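Local coordinates for protein beta-lactamase OXA-2 (Salmonella typhimurium, PDB 1K38) that hydrolyses the amide bond of beta-lactam antibiotics such as oxacillin, as a class D serine beta-lactamase that confers drug resistance, at residues K12-E16 and F17-G21; R117-L120 and K121-D124; L143-A147 and Q148-A152. All coordinates share one frame; numbering follows the deposited sequence.

Interaction 1: residues K12-E16 and F17-G21; sequences KFFSE and FQAKG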
loop_
_atom_site.group_PDB
_atom_site.type_symbol
_atom_site.label_atom_id
_atom_site.label_comp_id
_atom_site.label_asym_id
_atom_site.label_seq_id
_atom_site.Cartn_x
_atom_site.Cartn_y
_atom_site.Cartn_z
ATOM N N LYS A 12 21.829 -21.972 -9.092
ATOM C CA LYS A 12 22.949 -21.226 -8.528
ATOM C C LYS A 12 22.517 -20.334 -7.374
ATOM O O LYS A 12 23.288 -20.095 -6.446
ATOM C CB LYS A 12 23.632 -20.374 -9.602
ATOM C CG LYS A 12 22.787 -19.239 -10.147
ATOM C CD LYS A 12 23.594 -18.403 -11.124
ATOM C CE LYS A 12 22.755 -17.303 -11.743
ATOM N NZ LYS A 12 23.559 -16.469 -12.681
ATOM N N PHE A 13 21.285 -19.839 -7.429
ATOM C CA PHE A 13 20.780 -18.982 -6.366
ATOM C C PHE A 13 20.490 -19.795 -5.111
ATOM O O PHE A 13 20.725 -19.332 -3.996
ATOM C CB PHE A 13 19.523 -18.245 -6.830
ATOM C CG PHE A 13 19.784 -17.233 -7.912
ATOM C CD1 PHE A 13 20.581 -16.119 -7.662
ATOM C CD2 PHE A 13 19.254 -17.404 -9.186
ATOM C CE1 PHE A 13 20.845 -15.191 -8.667
ATOM C CE2 PHE A 13 19.510 -16.485 -10.196
ATOM C CZ PHE A 13 20.307 -15.375 -9.938
ATOM N N PHE A 14 19.982 -21.011 -5.288
ATOM C CA PHE A 14 19.693 -21.864 -4.143
ATOM C C PHE A 14 20.990 -22.386 -3.539
ATOM O O PHE A 14 21.135 -22.441 -2.322
ATOM C CB PHE A 14 18.800 -23.041 -4.544
ATOM C CG PHE A 14 17.363 -22.661 -4.769
ATOM C CD1 PHE A 14 16.957 -22.084 -5.965
ATOM C CD2 PHE A 14 16.418 -22.857 -3.767
ATOM C CE1 PHE A 14 15.624 -21.705 -6.162
ATOM C CE2 PHE A 14 15.088 -22.484 -3.953
ATOM C CZ PHE A 14 14.689 -21.908 -5.152
ATOM N N SER A 15 21.936 -22.763 -4.393
ATOM C CA SER A 15 23.214 -23.271 -3.914
ATOM C C SER A 15 23.999 -22.160 -3.219
ATOM O O SER A 15 24.718 -22.413 -2.254
ATOM C CB SER A 15 24.027 -23.850 -5.077
ATOM O OG SER A 15 24.257 -22.880 -6.082
ATOM N N GLU A 16 23.852 -20.930 -3.707
ATOM C CA GLU A 16 24.544 -19.788 -3.122
ATOM C C GLU A 16 24.200 -19.693 -1.644
ATOM O O GLU A 16 25.040 -19.346 -0.815
ATOM C CB GLU A 16 24.130 -18.492 -3.824
ATOM C CG GLU A 16 24.953 -17.278 -3.411
ATOM C CD GLU A 16 24.436 -15.983 -4.009
ATOM O OE1 GLU A 16 24.046 -15.988 -5.195
ATOM O OE2 GLU A 16 24.429 -14.954 -3.298
ATOM N N PHE A 17 22.951 -20.008 -1.320
ATOM C CA PHE A 17 22.482 -19.958 0.055
ATOM C C PHE A 17 22.297 -21.350 0.643
ATOM O O PHE A 17 21.570 -21.527 1.621
ATOM C CB PHE A 17 21.175 -19.164 0.116
ATOM C CG PHE A 17 21.344 -17.719 -0.241
ATOM C CD1 PHE A 17 21.943 -16.836 0.655
ATOM C CD2 PHE A 17 20.964 -17.247 -1.492
ATOM C CE1 PHE A 17 22.164 -15.508 0.307
ATOM C CE2 PHE A 17 21.181 -15.918 -1.850
ATOM C CZ PHE A 17 21.783 -15.048 -0.945
ATOM N N GLN A 18 22.973 -22.327 0.042
ATOM C CA GLN A 18 22.915 -23.712 0.491
ATOM C C GLN A 18 21.500 -24.095 0.907
ATOM O O GLN A 18 21.266 -24.539 2.031
ATOM C CB GLN A 18 23.882 -23.915 1.660
ATOM C CG GLN A 18 25.333 -23.613 1.301
ATOM C CD GLN A 18 26.252 -23.632 2.505
ATOM O OE1 GLN A 18 26.098 -22.837 3.429
ATOM N NE2 GLN A 18 27.218 -24.543 2.497
ATOM N N ALA A 19 20.559 -23.921 -0.013
ATOM C CA ALA A 19 19.168 -24.233 0.267
ATOM C C ALA A 19 18.580 -25.194 -0.754
ATOM O O ALA A 19 19.045 -25.283 -1.892
ATOM C CB ALA A 19 18.346 -22.945 0.298
ATOM N N LYS A 20 17.554 -25.918 -0.327
ATOM C CA LYS A 20 16.860 -26.859 -1.191
ATOM C C LYS A 20 15.407 -26.409 -1.235
ATOM O O LYS A 20 14.768 -26.248 -0.199
ATOM C CB LYS A 20 16.953 -28.278 -0.627
ATOM C CG LYS A 20 18.377 -28.801 -0.496
ATOM C CD LYS A 20 19.092 -28.827 -1.841
ATOM C CE LYS A 20 20.525 -29.310 -1.697
ATOM N NZ LYS A 20 21.242 -29.305 -3.001
ATOM N N GLY A 21 14.882 -26.191 -2.432
ATOM C CA GLY A 21 13.506 -25.758 -2.527
ATOM C C GLY A 21 13.025 -25.554 -3.945
ATOM O O GLY A 21 13.587 -26.096 -4.897
#
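The ring of F17 carries the E16 side chain over one face: CG of E16 stands 4.3 Å above the ring plane, offset toward the rim, and the carboxylate stacks over the far end with the two planes 27° apart. OE2 of E16 comes 3.5 Å from CZ of F17. E16 gets there by running its chain fully extended, with CG opposite the backbone N (chi1 -172°). At the ring's edge, the carbonyl O of F13 lies 3.3 Å from CD2 of F17. Over one face of the F13 ring lies CG of K12, 4.1 Å above it. The F14 ring meets the chain beyond the turn, with O of A19 near its plane at the edge and its CE2 3.7 Å from C of G21.

The helix ends in a Schellman motif. Q18, with positive phi, is the C-prime residue; N of A19 reaches back to O of F14 at 2.8 Å, and N of Q18 binds O of S15 at 2.9 Å.

The motif turns helix 11-16 into strand 21-27. F13 and F17 lie against helix 226-238, touching A234, I235, A230 and I231, whereas F14 stacks on F38 and packs on L214 and I216 of strand 208-217.

Interaction 2: residues R117-L120 and K121-D124; sequences RRYL and KKID
Y119 and K122 lie side by side near the end of helix 113-122, their side chains pointing the same way, and the chain then leaves the helix through a Schellman motif with D124 as its C-prime residue. The lysine meets the tyrosine ring at its edge, not over a face: CD of K122 sits near the ring plane, 3.5 Å from CD1 of Y119. K122 has its CG between the backbone N and the carbonyl carbon (chi1 74°), and with a nearly extended chi2 (-163°) this places CD at the ring; the bend at chi3 only sets the course of CE and NZ. The phenol itself is tied elsewhere, its OH hydrogen-bonded to D63 and its ring stacked with F60, so that K122 only borders a group already held by helix 56-64.

K121 takes a different course. Its CG lies opposite the backbone N, and bends at chi3 and chi4 fold the chain back over the helix, leaving NZ 3.6 Å from O of R118. R118 and K121 are like charges on the exposed side, but NE of R118 and NZ of K121 remain 6.7 Å apart. R117 points its guanidinium away from the following turn: NE forms a salt bridge with D113, and NH2 is hydrogen-bonded to S131.

L120 and I123 supply the apolar side. L120 packs on F53, F60 and P130, and I123 on P56, F60 and F164, fastening the helix end to helix 56-64 and nearby loops. Past K122 the backbone leaves helical angles at I123; N of D124 bonds to O of K121 at 3.1 Å, and N of Y125 to O of L120 completes the motif. CG1 of I123 lies 3.5 Å from that same O of L120.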
loop_
_atom_site.group_PDB
_atom_site.type_symbol
_atom_site.label_atom_id
_atom_site.label_comp_id
_atom_site.label_asym_id
_atom_site.label_seq_id
_atom_site.Cartn_x
_atom_site.Cartn_y
_atom_site.Cartn_z
ATOM N N ARG A 117 -14.380 -24.320 6.345
ATOM C CA ARG A 117 -14.421 -25.256 5.231
ATOM C C ARG A 117 -15.101 -24.611 4.031
ATOM O O ARG A 117 -14.633 -24.747 2.901
ATOM C CB ARG A 117 -15.173 -26.531 5.626
ATOM C CG ARG A 117 -14.445 -27.382 6.647
ATOM C CD ARG A 117 -15.264 -28.593 7.074
ATOM N NE ARG A 117 -14.554 -29.400 8.065
ATOM C CZ ARG A 117 -13.507 -30.176 7.797
ATOM N NH1 ARG A 117 -13.040 -30.261 6.559
ATOM N NH2 ARG A 117 -12.922 -30.863 8.770
ATOM N N ARG A 118 -16.205 -23.908 4.275
ATOM C CA ARG A 118 -16.923 -23.247 3.193
ATOM C C ARG A 118 -16.067 -22.167 2.534
ATOM O O ARG A 118 -16.050 -22.047 1.312
ATOM C CB ARG A 118 -18.229 -22.633 3.703
ATOM C CG ARG A 118 -19.325 -23.656 3.979
ATOM C CD ARG A 118 -20.685 -22.989 4.137
ATOM N NE ARG A 118 -20.775 -22.177 5.349
ATOM C CZ ARG A 118 -20.795 -22.675 6.581
ATOM N NH1 ARG A 118 -20.733 -23.986 6.772
ATOM N NH2 ARG A 118 -20.878 -21.861 7.626
ATOM N N TYR A 119 -15.358 -21.386 3.345
ATOM C CA TYR A 119 -14.497 -20.331 2.812
ATOM C C TYR A 119 -13.384 -20.925 1.957
ATOM O O TYR A 119 -13.115 -20.450 0.850
ATOM C CB TYR A 119 -13.861 -19.517 3.941
ATOM C CG TYR A 119 -14.737 -18.442 4.541
ATOM C CD1 TYR A 119 -15.430 -17.543 3.730
ATOM C CD2 TYR A 119 -14.821 -18.281 5.922
ATOM C CE1 TYR A 119 -16.181 -16.507 4.284
ATOM C CE2 TYR A 119 -15.567 -17.251 6.485
ATOM C CZ TYR A 119 -16.242 -16.369 5.661
ATOM O OH TYR A 119 -16.964 -15.342 6.222
ATOM N N LEU A 120 -12.733 -21.964 2.473
ATOM C CA LEU A 120 -11.642 -22.607 1.747
ATOM C C LEU A 120 -12.129 -23.178 0.425
ATOM O O LEU A 120 -11.430 -23.108 -0.586
ATOM C CB LEU A 120 -11.014 -23.712 2.603
ATOM C CG LEU A 120 -10.116 -23.238 3.749
ATOM C CD1 LEU A 120 -9.831 -24.388 4.713
ATOM C CD2 LEU A 120 -8.821 -22.680 3.168
ATOM N N LYS A 121 -13.336 -23.730 0.433
ATOM C CA LYS A 121 -13.906 -24.308 -0.773
ATOM C C LYS A 121 -14.249 -23.231 -1.798
ATOM O O LYS A 121 -14.036 -23.419 -2.995
ATOM C CB LYS A 121 -15.162 -25.116 -0.431
ATOM C CG LYS A 121 -15.707 -25.932 -1.596
ATOM C CD LYS A 121 -16.980 -26.685 -1.217
ATOM C CE LYS A 121 -18.197 -25.765 -1.181
ATOM N NZ LYS A 121 -18.054 -24.629 -0.223
ATOM N N LYS A 122 -14.764 -22.094 -1.334
ATOM C CA LYS A 122 -15.136 -21.026 -2.256
ATOM C C LYS A 122 -13.939 -20.397 -2.968
ATOM O O LYS A 122 -14.096 -19.821 -4.041
ATOM C CB LYS A 122 -15.964 -19.952 -1.537
ATOM C CG LYS A 122 -15.200 -19.044 -0.592
ATOM C CD LYS A 122 -16.154 -18.320 0.354
ATOM C CE LYS A 122 -17.272 -17.601 -0.394
ATOM N NZ LYS A 122 -18.309 -17.047 0.533
ATOM N N ILE A 123 -12.746 -20.500 -2.384
ATOM C CA ILE A 123 -11.565 -19.951 -3.046
ATOM C C ILE A 123 -10.670 -21.060 -3.595
ATOM O O ILE A 123 -9.575 -20.790 -4.080
ATOM C CB ILE A 123 -10.723 -19.035 -2.116
ATOM C CG1 ILE A 123 -10.233 -19.806 -0.890
ATOM C CG2 ILE A 123 -11.548 -17.827 -1.688
ATOM C CD1 ILE A 123 -9.218 -19.030 -0.056
ATOM N N ASP A 124 -11.145 -22.303 -3.514
ATOM C CA ASP A 124 -10.405 -23.457 -4.029
ATOM C C ASP A 124 -8.933 -23.367 -3.630
ATOM O O ASP A 124 -8.039 -23.463 -4.473
ATOM C CB ASP A 124 -10.554 -23.498 -5.554
ATOM C CG ASP A 124 -9.918 -24.722 -6.179
ATOM O OD1 ASP A 124 -10.116 -25.834 -5.647
ATOM O OD2 ASP A 124 -9.234 -24.567 -7.214
#

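Interaction 3: residues L143-A147 and Q148-A152; sequences LAISA and QEQIA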
loop_
_atom_site.group_PDB
_atom_site.type_symbol
_atom_site.label_atom_id
_atom_site.label_comp_id
_atom_site.label_asym_id
_atom_site.label_seq_id
_atom_site.Cartn_x
_atom_site.Cartn_y
_atom_site.Cartn_z
ATOM N N LEU A 143 -4.473 -28.732 6.220
ATOM C CA LEU A 143 -4.382 -27.809 5.091
ATOM C C LEU A 143 -3.017 -27.801 4.400
ATOM O O LEU A 143 -1.975 -27.699 5.051
ATOM C CB LEU A 143 -4.735 -26.387 5.544
ATOM C CG LEU A 143 -4.870 -25.360 4.415
ATOM C CD1 LEU A 143 -5.989 -25.764 3.471
ATOM C CD2 LEU A 143 -5.153 -23.990 5.013
ATOM N N ALA A 144 -3.034 -27.910 3.075
ATOM C CA ALA A 144 -1.801 -27.911 2.292
ATOM C C ALA A 144 -2.037 -27.291 0.919
ATOM O O ALA A 144 -3.114 -27.434 0.338
ATOM C CB ALA A 144 -1.276 -29.337 2.145
ATOM N N ILE A 145 -1.016 -26.614 0.401
ATOM C CA ILE A 145 -1.106 -25.942 -0.892
ATOM C C ILE A 145 0.275 -25.895 -1.557
ATOM O O ILE A 145 1.294 -25.843 -0.872
ATOM C CB ILE A 145 -1.660 -24.502 -0.690
ATOM C CG1 ILE A 145 -1.884 -23.816 -2.037
ATOM C CG2 ILE A 145 -0.704 -23.701 0.194
ATOM C CD1 ILE A 145 -2.642 -22.491 -1.931
ATOM N N SER A 146 0.311 -25.924 -2.889
ATOM C CA SER A 146 1.585 -25.894 -3.609
ATOM C C SER A 146 2.007 -24.485 -4.005
ATOM O O SER A 146 1.212 -23.541 -3.950
ATOM C CB SER A 146 1.503 -26.737 -4.877
ATOM O OG SER A 146 0.743 -26.071 -5.874
ATOM N N ALA A 147 3.261 -24.351 -4.422
ATOM C CA ALA A 147 3.770 -23.053 -4.843
ATOM C C ALA A 147 2.990 -22.556 -6.057
ATOM O O ALA A 147 2.691 -21.369 -6.158
ATOM C CB ALA A 147 5.259 -23.145 -5.172
ATOM N N GLN A 148 2.652 -23.460 -6.974
ATOM C CA GLN A 148 1.900 -23.050 -8.150
ATOM C C GLN A 148 0.495 -22.607 -7.766
ATOM O O GLN A 148 -0.045 -21.664 -8.350
ATOM C CB GLN A 148 1.858 -24.176 -9.190
ATOM C CG GLN A 148 3.172 -24.298 -9.959
ATOM C CD GLN A 148 3.032 -25.052 -11.269
ATOM O OE1 GLN A 148 2.028 -24.917 -11.974
ATOM N NE2 GLN A 148 4.049 -25.834 -11.614
ATOM N N GLU A 149 -0.089 -23.270 -6.773
ATOM C CA GLU A 149 -1.423 -22.905 -6.313
ATOM C C GLU A 149 -1.398 -21.552 -5.593
ATOM O O GLU A 149 -2.369 -20.795 -5.648
ATOM C CB GLU A 149 -1.983 -24.001 -5.405
ATOM C CG GLU A 149 -2.276 -25.290 -6.157
ATOM C CD GLU A 149 -2.840 -26.375 -5.269
ATOM O OE1 GLU A 149 -2.267 -26.615 -4.189
ATOM O OE2 GLU A 149 -3.849 -26.999 -5.660
ATOM N N GLN A 150 -0.289 -21.245 -4.923
ATOM C CA GLN A 150 -0.166 -19.956 -4.243
ATOM C C GLN A 150 -0.169 -18.854 -5.300
ATOM O O GLN A 150 -0.784 -17.805 -5.112
ATOM C CB GLN A 150 1.136 -19.881 -3.434
ATOM C CG GLN A 150 1.166 -20.787 -2.205
ATOM C CD GLN A 150 0.910 -20.045 -0.900
ATOM O OE1 GLN A 150 0.215 -19.025 -0.874
ATOM N NE2 GLN A 150 1.469 -20.562 0.194
ATOM N N ILE A 151 0.531 -19.090 -6.408
ATOM C CA ILE A 151 0.588 -18.104 -7.485
ATOM C C ILE A 151 -0.817 -17.844 -8.016
ATOM O O ILE A 151 -1.228 -16.695 -8.155
ATOM C CB ILE A 151 1.483 -18.592 -8.654
ATOM C CG1 ILE A 151 2.948 -18.667 -8.206
ATOM C CG2 ILE A 151 1.328 -17.660 -9.850
ATOM C CD1 ILE A 151 3.620 -17.322 -8.020
ATOM N N ALA A 152 -1.553 -18.912 -8.303
ATOM C CA ALA A 152 -2.909 -18.767 -8.822
ATOM C C ALA A 152 -3.783 -17.970 -7.860
ATOM O O ALA A 152 -4.556 -17.111 -8.282
ATOM C CB ALA A 152 -3.523 -20.140 -9.081
#
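E149 reaches back with an extended chain over the start of its own helix to meet I145 and S146. Its CB rests against CG1 of I145 at 3.4 Å, the two side chains crossing at a slant. CG follows, 3.1 Å from OG of S146; with CG beside the backbone N (chi1 -68°) and the chain extended beyond it, the carboxylate is directed to the residues just before the helix. CD lies 3.6 Å from OG of S146, and OE1 accepts from N of S146 at 3.0 Å through its anti lone pair, the N-H...O angle being 162°. The other oxygen, OE2, forms a salt bridge with R46, so the two oxygens of the carboxylate are held by different partners, which should limit its rotation.

The serine completes the pair. OG of S146, placed between the backbone N and the carbonyl carbon (chi1 74°), accepts from N of E149 at 3.1 Å. This reciprocal pair is a capping box, with S146 as N-cap: OG of S146 takes up the N-H of E149, which has no earlier helical turn to bond to, and the carboxylate takes up the N-H of the N-cap. The regular helical bonds begin with N of Q150 to O of S146.

Q150 crosses I145 at about a right angle, its NE2 3.8 Å from CG2 of the isoleucine. A bend at chi2 directs the amide toward T52, next in the chain to S51, the predicted acyl-ester serine: NE2 is hydrogen-bonded to T52, and the side chain is about 9 Å from that of S51.

Helix 147-158 starts against the central sheet. A147 and I151 pack on strands 21-27 and 208-217, through V24 and A213 among others, while Q150 touches W198 and V200 of strand 196-205.

Overall arrangement
All three contacts are local and sit at helix ends, yet their settings differ. Interactions 1 and 2 close helices with Schellman motifs on opposite sides of the chain's centre, 34 Å apart between centres. Each is partly buried: E16 and K121 are exposed, whereas F14 is buried toward the sheet, with F13 and F17 toward helix 226-238, and L120 and I123 are buried toward helix 56-64. Interaction 3 instead opens a helix, is buried, and relies on polar capping close to the active site. It touches interaction 2 through L120 CD2 and L143 CD1, 4.2 Å apart. Interactions 1 and 3 do not touch; they pack on alternate residues of strand 208-217, and so probably on its two faces.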